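Local structure of histidine kinase (5DFY) at residues A[74-79]-A[160-165]; A[154-159]-A[190-195]. The protein probably acts as a light-sensing histidine kinase that uses ATP to phosphorylate protein histidine, this chain being its third GAF domain, which carries a phycocyanobilin chromophore. One frame throughout, in Å; residues are numbered along the deposited sequence.

In the fold
The chain starts with helix 50-66 and then runs into strand 70-76. Contact 1 pairs the end of that strand with strand 161-170 and closes a loop of 80 residues, which includes helices 109-113 and 137-145. Segment 154-159 ends strand 150-158, and the chain turns directly into segment 160-165. Contact 2 closes a shorter loop of 30 residues when helix 179-203 returns over strand 150-158. The two loops cross, because their segments alternate along the chain. Neighbouring strands of one antiparallel sheet connect them: Trp-163 and Gly-164 are probably hydrogen-bonded to Val-156. Contact 1 lies nearer the chromophore, and contact 2 joins the sheet to the long C-terminal helix.

Contact 1. Residues A[74-79]-A[160-165]; sequences YRFNPD and EQLWGL. With CYC (phycocyanobilin), chain B.
Trp-163 carries Arg-75 on one face of its indole. Arg-75 CG lies over the six-membered ring of Trp-163, 4.0 Å from CG to the ring centroid, in a CH-pi contact. The guanidinium stands almost perpendicular to the indole. Tyr-74 has the bilin methyl CMB over one face of its ring, 3.7 Å from CZ to CMB. Phe-76 CE1 sits at the edge of the same ring, in its plane. The Phe-76 ring itself slants across Leu-162 and Leu-165, and its CD2 comes 3.5 Å from Gly-164 CA.

The backbones pair antiparallel. Tyr-74 and Leu-165 form a hydrogen-bonded pair, the shorter bond running from Leu-165 N to Tyr-74 O at 2.7 Å. Phe-76 N reaches Trp-163 O at 2.9 Å, and a water donates to that oxygen as well as to Phe-76 O. Trp-163 and Gly-164 both face Val-156, which makes a classic beta bulge in strand 161-170. A side chain on Gly-164 would run into Tyr-74 O.

With CG anti to the backbone N (chi1 180°), the Tyr-74 ring is carried alongside Leu-165, pointing the same way. An alanine in place of Tyr-74 would probably leave the bilin methyl without the aromatic face it packs on and take away the contact of Tyr-74 CD2 with Leu-165 CD1. Phe-84 also meets the tyrosine ring edge-to-face.

The chemistry is split between the sheet's two faces. Tyr-74 and Leu-165 give the chromophore an apolar wall, while on the other face the aliphatic part of Arg-75 packs on indole. Direct polar contact between the segments is confined to the backbone.

Contact 2. Residues A[154-159]-A[190-195]; sequences VPVFVG and NQLGVA
Gly-193 and Phe-157 meet backbone to backbone. Gly-193 CA points a hydrogen at Phe-157 O, with 3.1 Å between CA and O and an angle of 148° at the hydrogen. No direct hydrogen bond joins the segments. A side chain at Gly-193 would strike Phe-157 O, so the glycine lets the helix come this close.

Van der Waals contacts flank this point. Val-156 splits its two methyls between neighbours. Val-156 CG1, anti to the backbone N (chi1 -179°), rests 3.8 Å from Gly-193 CA. Val-156 CG2 touches Leu-192 CD2 at 4.1 Å. Val-158 CG2 rests against the carbonyl oxygen of Gly-193, 3.6 Å from CG2 to O. Leu-192 also packs on Ile-54 and Phe-55 of helix 50-66.

Water supplies the polar links. One molecule donates to Pro-155 O and to Asn-190 OD1, 2.8 Å from its oxygen to OD1, and accepts from Phe-157 N. It lies in the plane of the Phe-157 ring, at the edge. A second donates to Phe-157 O, 2.7 Å away, and to Asn-190 O. Phe-157 O therefore receives both a water hydrogen and the CA-H of Gly-193. Asn-190 ND2 is held by Gln-187, which helps fix the amide that meets the first water.

The axes of the short segments 154-158 and 190-195 run in the same general direction, 29° apart, and approach to 6.4 Å. Beyond the contact, Val-194 packs on Gln-198 of the second subunit. The arrangement is that of a GAF domain: an antiparallel sheet covered by the N- and C-terminal helices, the latter also meeting its partner subunit.

Contact 1. Residues A[74-79]-A[160-165]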
loop_
_atom_site.group_PDB
_atom_site.type_symbol
_atom_site.label_atom_id
_atom_site.label_comp_id
_atom_site.label_asym_id
_atom_site.label_seq_id
_atom_site.Cartn_x
_atom_site.Cartn_y
_atom_site.Cartn_z
ATOM N N TYR A 74 4.519 7.584 15.467
ATOM C CA TYR A 74 5.060 8.898 15.102
ATOM C C TYR A 74 4.765 9.111 13.638
ATOM O O TYR A 74 5.159 8.295 12.820
ATOM C CB TYR A 74 6.558 8.934 15.358
ATOM C CG TYR A 74 7.335 10.190 15.046
ATOM C CD1 TYR A 74 7.434 11.218 15.977
ATOM C CD2 TYR A 74 8.041 10.318 13.854
ATOM C CE1 TYR A 74 8.185 12.340 15.716
ATOM C CE2 TYR A 74 8.794 11.458 13.581
ATOM C CZ TYR A 74 8.872 12.447 14.525
ATOM O OH TYR A 74 9.611 13.585 14.283
ATOM N N ARG A 75 4.061 10.192 13.328
ATOM C CA ARG A 75 3.615 10.473 11.959
ATOM C C ARG A 75 4.403 11.633 11.390
ATOM O O ARG A 75 4.477 12.686 12.026
ATOM C CB ARG A 75 2.131 10.801 11.950
ATOM C CG ARG A 75 1.569 11.046 10.562
ATOM C CD ARG A 75 0.113 11.425 10.618
ATOM N NE ARG A 75 -0.020 12.685 11.329
ATOM C CZ ARG A 75 -1.094 13.071 12.008
ATOM N NH1 ARG A 75 -2.172 12.301 12.069
ATOM N NH2 ARG A 75 -1.077 14.238 12.631
ATOM N N PHE A 76 4.983 11.450 10.204
ATOM C CA PHE A 76 5.709 12.529 9.541
ATOM C C PHE A 76 4.801 13.627 8.996
ATOM O O PHE A 76 3.715 13.386 8.456
ATOM C CB PHE A 76 6.548 11.967 8.415
ATOM C CG PHE A 76 7.763 11.201 8.873
ATOM C CD1 PHE A 76 8.791 11.833 9.563
ATOM C CD2 PHE A 76 7.883 9.847 8.624
ATOM C CE1 PHE A 76 9.914 11.121 9.971
ATOM C CE2 PHE A 76 8.996 9.133 9.013
ATOM C CZ PHE A 76 10.016 9.767 9.705
ATOM N N ASN A 77 5.267 14.858 9.172
ATOM C CA ASN A 77 4.651 16.023 8.558
ATOM C C ASN A 77 5.240 16.184 7.176
ATOM O O ASN A 77 6.235 15.547 6.848
ATOM C CB ASN A 77 4.914 17.265 9.390
ATOM C CG ASN A 77 4.209 17.239 10.717
ATOM O OD1 ASN A 77 3.060 16.811 10.816
ATOM N ND2 ASN A 77 4.898 17.707 11.759
ATOM N N PRO A 78 4.645 17.060 6.359
ATOM C CA PRO A 78 5.181 17.222 5.007
ATOM C C PRO A 78 6.664 17.621 4.977
ATOM O O PRO A 78 7.371 17.177 4.075
ATOM C CB PRO A 78 4.283 18.316 4.423
ATOM C CG PRO A 78 2.963 18.085 5.108
ATOM C CD PRO A 78 3.340 17.722 6.526
ATOM N N ASP A 79 7.127 18.407 5.945
ATOM C CA ASP A 79 8.523 18.840 5.961
ATOM C C ASP A 79 9.437 17.863 6.704
ATOM O O ASP A 79 10.576 18.191 7.008
ATOM C CB ASP A 79 8.651 20.247 6.573
ATOM C CG ASP A 79 8.300 20.300 8.049
ATOM O OD1 ASP A 79 8.012 19.250 8.647
ATOM O OD2 ASP A 79 8.332 21.415 8.628
ATOM N N GLU A 160 2.246 4.022 -1.008
ATOM C CA GLU A 160 3.627 4.112 -1.447
ATOM C C GLU A 160 4.455 5.073 -0.583
ATOM O O GLU A 160 5.634 5.280 -0.842
ATOM C CB GLU A 160 3.676 4.512 -2.935
ATOM C CG GLU A 160 3.103 5.868 -3.250
ATOM C CD GLU A 160 3.066 6.164 -4.766
ATOM O OE1 GLU A 160 3.772 5.494 -5.541
ATOM O OE2 GLU A 160 2.324 7.078 -5.177
ATOM N N GLN A 161 3.947 5.527 0.433
ATOM C CA GLN A 161 4.583 6.596 1.195
ATOM C C GLN A 161 5.100 6.197 2.572
ATOM O O GLN A 161 4.474 5.433 3.287
ATOM C CB GLN A 161 3.604 7.729 1.355
ATOM C CG GLN A 161 3.237 8.269 -0.014
ATOM C CD GLN A 161 2.200 9.341 0.023
ATOM O OE1 GLN A 161 1.503 9.520 1.021
ATOM N NE2 GLN A 161 2.079 10.070 -1.085
ATOM N N LEU A 162 6.259 6.733 2.920
ATOM C CA LEU A 162 6.790 6.624 4.283
ATOM C C LEU A 162 5.997 7.578 5.150
ATOM O O LEU A 162 6.222 8.784 5.152
ATOM C CB LEU A 162 8.284 6.951 4.346
ATOM C CG LEU A 162 8.880 6.959 5.767
ATOM C CD1 LEU A 162 8.765 5.611 6.422
ATOM C CD2 LEU A 162 10.343 7.409 5.707
ATOM N N TRP A 163 5.041 7.019 5.880
ATOM C CA TRP A 163 4.069 7.799 6.605
ATOM C C TRP A 163 4.527 8.137 8.023
ATOM O O TRP A 163 4.181 9.183 8.564
ATOM C CB TRP A 163 2.765 7.004 6.627
ATOM C CG TRP A 163 1.676 7.481 7.527
ATOM C CD1 TRP A 163 0.601 8.247 7.184
ATOM C CD2 TRP A 163 1.519 7.176 8.919
ATOM N NE1 TRP A 163 -0.210 8.443 8.276
ATOM C CE2 TRP A 163 0.335 7.802 9.354
ATOM C CE3 TRP A 163 2.262 6.433 9.838
ATOM C CZ2 TRP A 163 -0.125 7.704 10.665
ATOM C CZ3 TRP A 163 1.807 6.346 11.135
ATOM C CH2 TRP A 163 0.632 6.986 11.542
ATOM N N GLY A 164 5.317 7.252 8.603
ATOM C CA GLY A 164 5.688 7.438 9.994
ATOM C C GLY A 164 6.560 6.307 10.486
ATOM O O GLY A 164 7.082 5.505 9.711
ATOM N N LEU A 165 6.688 6.248 11.808
ATOM C CA LEU A 165 7.514 5.283 12.508
ATOM C C LEU A 165 6.697 4.627 13.611
ATOM O O LEU A 165 5.821 5.253 14.195
ATOM C CB LEU A 165 8.751 5.932 13.131
ATOM C CG LEU A 165 9.629 6.779 12.220
ATOM C CD1 LEU A 165 10.759 7.430 13.014
ATOM C CD2 LEU A 165 10.205 5.940 11.128
HETATM C CHA CYC B . 19.191 9.709 14.433
HETATM N NA CYC B . 16.882 10.060 15.430
HETATM C C1A CYC B . 17.933 9.331 14.707
HETATM C C2A CYC B . 17.341 8.007 14.319
HETATM C C3A CYC B . 15.979 7.942 14.796
HETATM C C4A CYC B . 15.702 9.208 15.493
HETATM C CMA CYC B . 15.050 6.775 14.583
HETATM C CAA CYC B . 18.069 6.968 13.484
HETATM C CBA CYC B . 17.861 7.505 12.051
HETATM C CGA CYC B . 18.556 6.740 10.926
HETATM O O1A CYC B . 19.457 5.920 11.212
HETATM O O2A CYC B . 18.256 6.940 9.698
HETATM C CHB CYC B . 14.450 9.713 16.121
HETATM N NB CYC B . 13.697 7.578 17.204
HETATM C C1B CYC B . 13.508 8.945 16.643
HETATM C C2B CYC B . 12.097 9.317 16.797
HETATM C C3B CYC B . 11.420 8.262 17.424
HETATM C C4B CYC B . 12.371 7.168 17.721
HETATM C CMB CYC B . 11.529 10.642 16.334
HETATM C CAB CYC B . 9.938 8.217 17.777
HETATM C CBB CYC B . 9.231 7.171 16.928
HETATM O OB CYC B . 12.176 6.102 18.255
HETATM N NC CYC B . 17.912 14.145 17.408
HETATM C C1C CYC B . 17.405 14.828 18.306
HETATM C C2C CYC B . 18.292 16.291 18.476
HETATM C C3C CYC B . 18.907 16.443 17.334
HETATM C C4C CYC B . 19.119 14.923 16.822
HETATM C CMC CYC B . 17.343 17.458 18.931
HETATM C CAC CYC B . 20.326 17.243 17.332
HETATM C CBC CYC B . 20.046 18.716 17.523
HETATM O OC CYC B . 16.435 14.545 18.981
HETATM C CHD CYC B . 20.070 14.507 15.973
HETATM N ND CYC B . 19.171 12.167 15.373
HETATM C C1D CYC B . 20.158 13.111 15.443
HETATM C C2D CYC B . 21.318 12.594 14.943
HETATM C C3D CYC B . 21.061 11.324 14.543
HETATM C C4D CYC B . 19.721 11.062 14.810
HETATM C CMD CYC B . 22.623 13.374 14.859
HETATM C CAD CYC B . 22.045 10.367 13.919
HETATM C CBD CYC B . 22.577 9.395 14.952
HETATM C CGD CYC B . 23.410 10.141 15.979
HETATM O O1D CYC B . 22.999 10.299 17.160
HETATM O O2D CYC B . 24.533 10.625 15.664
HETATM O O HOH W 1 2.662 11.111 7.196
#

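Contact 2. Residues A[154-159]-A[190-195]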
loop_
_atom_site.group_PDB
_atom_site.type_symbol
_atom_site.label_atom_id
_atom_site.label_comp_id
_atom_site.label_asym_id
_atom_site.label_seq_id
_atom_site.Cartn_x
_atom_site.Cartn_y
_atom_site.Cartn_z
ATOM N N VAL A 154 10.832 1.030 13.600
ATOM C CA VAL A 154 10.632 0.511 12.238
ATOM C C VAL A 154 9.755 1.463 11.435
ATOM O O VAL A 154 9.029 2.279 11.993
ATOM C CB VAL A 154 10.008 -0.886 12.248
ATOM C CG1 VAL A 154 10.836 -1.837 13.053
ATOM C CG2 VAL A 154 8.595 -0.858 12.796
ATOM N N PRO A 155 9.815 1.370 10.097
ATOM C CA PRO A 155 9.026 2.280 9.275
ATOM C C PRO A 155 7.596 1.831 9.053
ATOM O O PRO A 155 7.342 0.628 8.992
ATOM C CB PRO A 155 9.782 2.276 7.933
ATOM C CG PRO A 155 10.482 0.997 7.895
ATOM C CD PRO A 155 10.721 0.523 9.299
ATOM N N VAL A 156 6.685 2.795 8.944
ATOM C CA VAL A 156 5.301 2.538 8.596
ATOM C C VAL A 156 5.045 3.118 7.210
ATOM O O VAL A 156 5.024 4.353 7.053
ATOM C CB VAL A 156 4.339 3.172 9.610
ATOM C CG1 VAL A 156 2.913 2.848 9.220
ATOM C CG2 VAL A 156 4.630 2.679 11.021
ATOM N N PHE A 157 4.843 2.242 6.227
ATOM C CA PHE A 157 4.499 2.650 4.870
ATOM C C PHE A 157 3.007 2.543 4.655
ATOM O O PHE A 157 2.392 1.530 4.985
ATOM C CB PHE A 157 5.236 1.812 3.822
ATOM C CG PHE A 157 6.615 2.306 3.536
ATOM C CD1 PHE A 157 7.645 2.038 4.414
ATOM C CD2 PHE A 157 6.877 3.070 2.403
ATOM C CE1 PHE A 157 8.921 2.516 4.190
ATOM C CE2 PHE A 157 8.158 3.549 2.168
ATOM C CZ PHE A 157 9.172 3.269 3.058
ATOM N N VAL A 158 2.446 3.628 4.139
ATOM C CA VAL A 158 1.029 3.725 3.827
ATOM C C VAL A 158 0.977 3.854 2.326
ATOM O O VAL A 158 1.376 4.874 1.758
ATOM C CB VAL A 158 0.378 4.907 4.546
ATOM C CG1 VAL A 158 -1.046 5.204 4.044
ATOM C CG2 VAL A 158 0.361 4.627 6.043
ATOM N N GLY A 159 0.532 2.789 1.662
ATOM C CA GLY A 159 0.572 2.790 0.217
ATOM C C GLY A 159 2.008 2.907 -0.207
ATOM O O GLY A 159 2.854 2.133 0.239
ATOM N N ASN A 190 4.035 -2.935 8.792
ATOM C CA ASN A 190 3.466 -3.101 7.448
ATOM C C ASN A 190 1.938 -3.207 7.521
ATOM O O ASN A 190 1.218 -2.586 6.749
ATOM C CB ASN A 190 3.990 -4.355 6.757
ATOM C CG ASN A 190 5.429 -4.235 6.273
ATOM O OD1 ASN A 190 5.986 -3.145 6.142
ATOM N ND2 ASN A 190 6.033 -5.385 5.992
ATOM N N GLN A 191 1.452 -3.989 8.470
ATOM C CA GLN A 191 0.013 -4.208 8.631
ATOM C C GLN A 191 -0.688 -2.934 9.073
ATOM O O GLN A 191 -1.786 -2.619 8.624
ATOM C CB GLN A 191 -0.257 -5.320 9.646
ATOM C CG GLN A 191 -1.751 -5.540 9.920
ATOM C CD GLN A 191 -2.536 -5.837 8.645
ATOM O OE1 GLN A 191 -3.390 -5.043 8.193
ATOM N NE2 GLN A 191 -2.232 -6.977 8.047
ATOM N N LEU A 192 -0.044 -2.180 9.955
ATOM C CA LEU A 192 -0.579 -0.893 10.388
ATOM C C LEU A 192 -0.742 0.045 9.194
ATOM O O LEU A 192 -1.757 0.726 9.044
ATOM C CB LEU A 192 0.321 -0.247 11.439
ATOM C CG LEU A 192 -0.008 1.199 11.794
ATOM C CD1 LEU A 192 -1.411 1.323 12.396
ATOM C CD2 LEU A 192 1.050 1.698 12.777
ATOM N N GLY A 193 0.283 0.099 8.342
ATOM C CA GLY A 193 0.260 0.989 7.203
ATOM C C GLY A 193 -0.864 0.646 6.236
ATOM O O GLY A 193 -1.527 1.535 5.686
ATOM N N VAL A 194 -1.071 -0.650 6.011
ATOM C CA VAL A 194 -2.182 -1.101 5.175
ATOM C C VAL A 194 -3.522 -0.733 5.814
ATOM O O VAL A 194 -4.426 -0.294 5.124
ATOM C CB VAL A 194 -2.107 -2.627 4.930
ATOM C CG1 VAL A 194 -3.439 -3.177 4.444
ATOM C CG2 VAL A 194 -1.024 -2.938 3.952
ATOM N N ALA A 195 -3.655 -0.889 7.133
ATOM C CA ALA A 195 -4.900 -0.510 7.805
ATOM C C ALA A 195 -5.169 0.976 7.660
ATOM O O ALA A 195 -6.303 1.387 7.451
ATOM C CB ALA A 195 -4.852 -0.893 9.279
HETATM O O HOH W 2 5.760 -0.421 6.858
HETATM O O HOH W 3 2.377 -1.104 4.608
#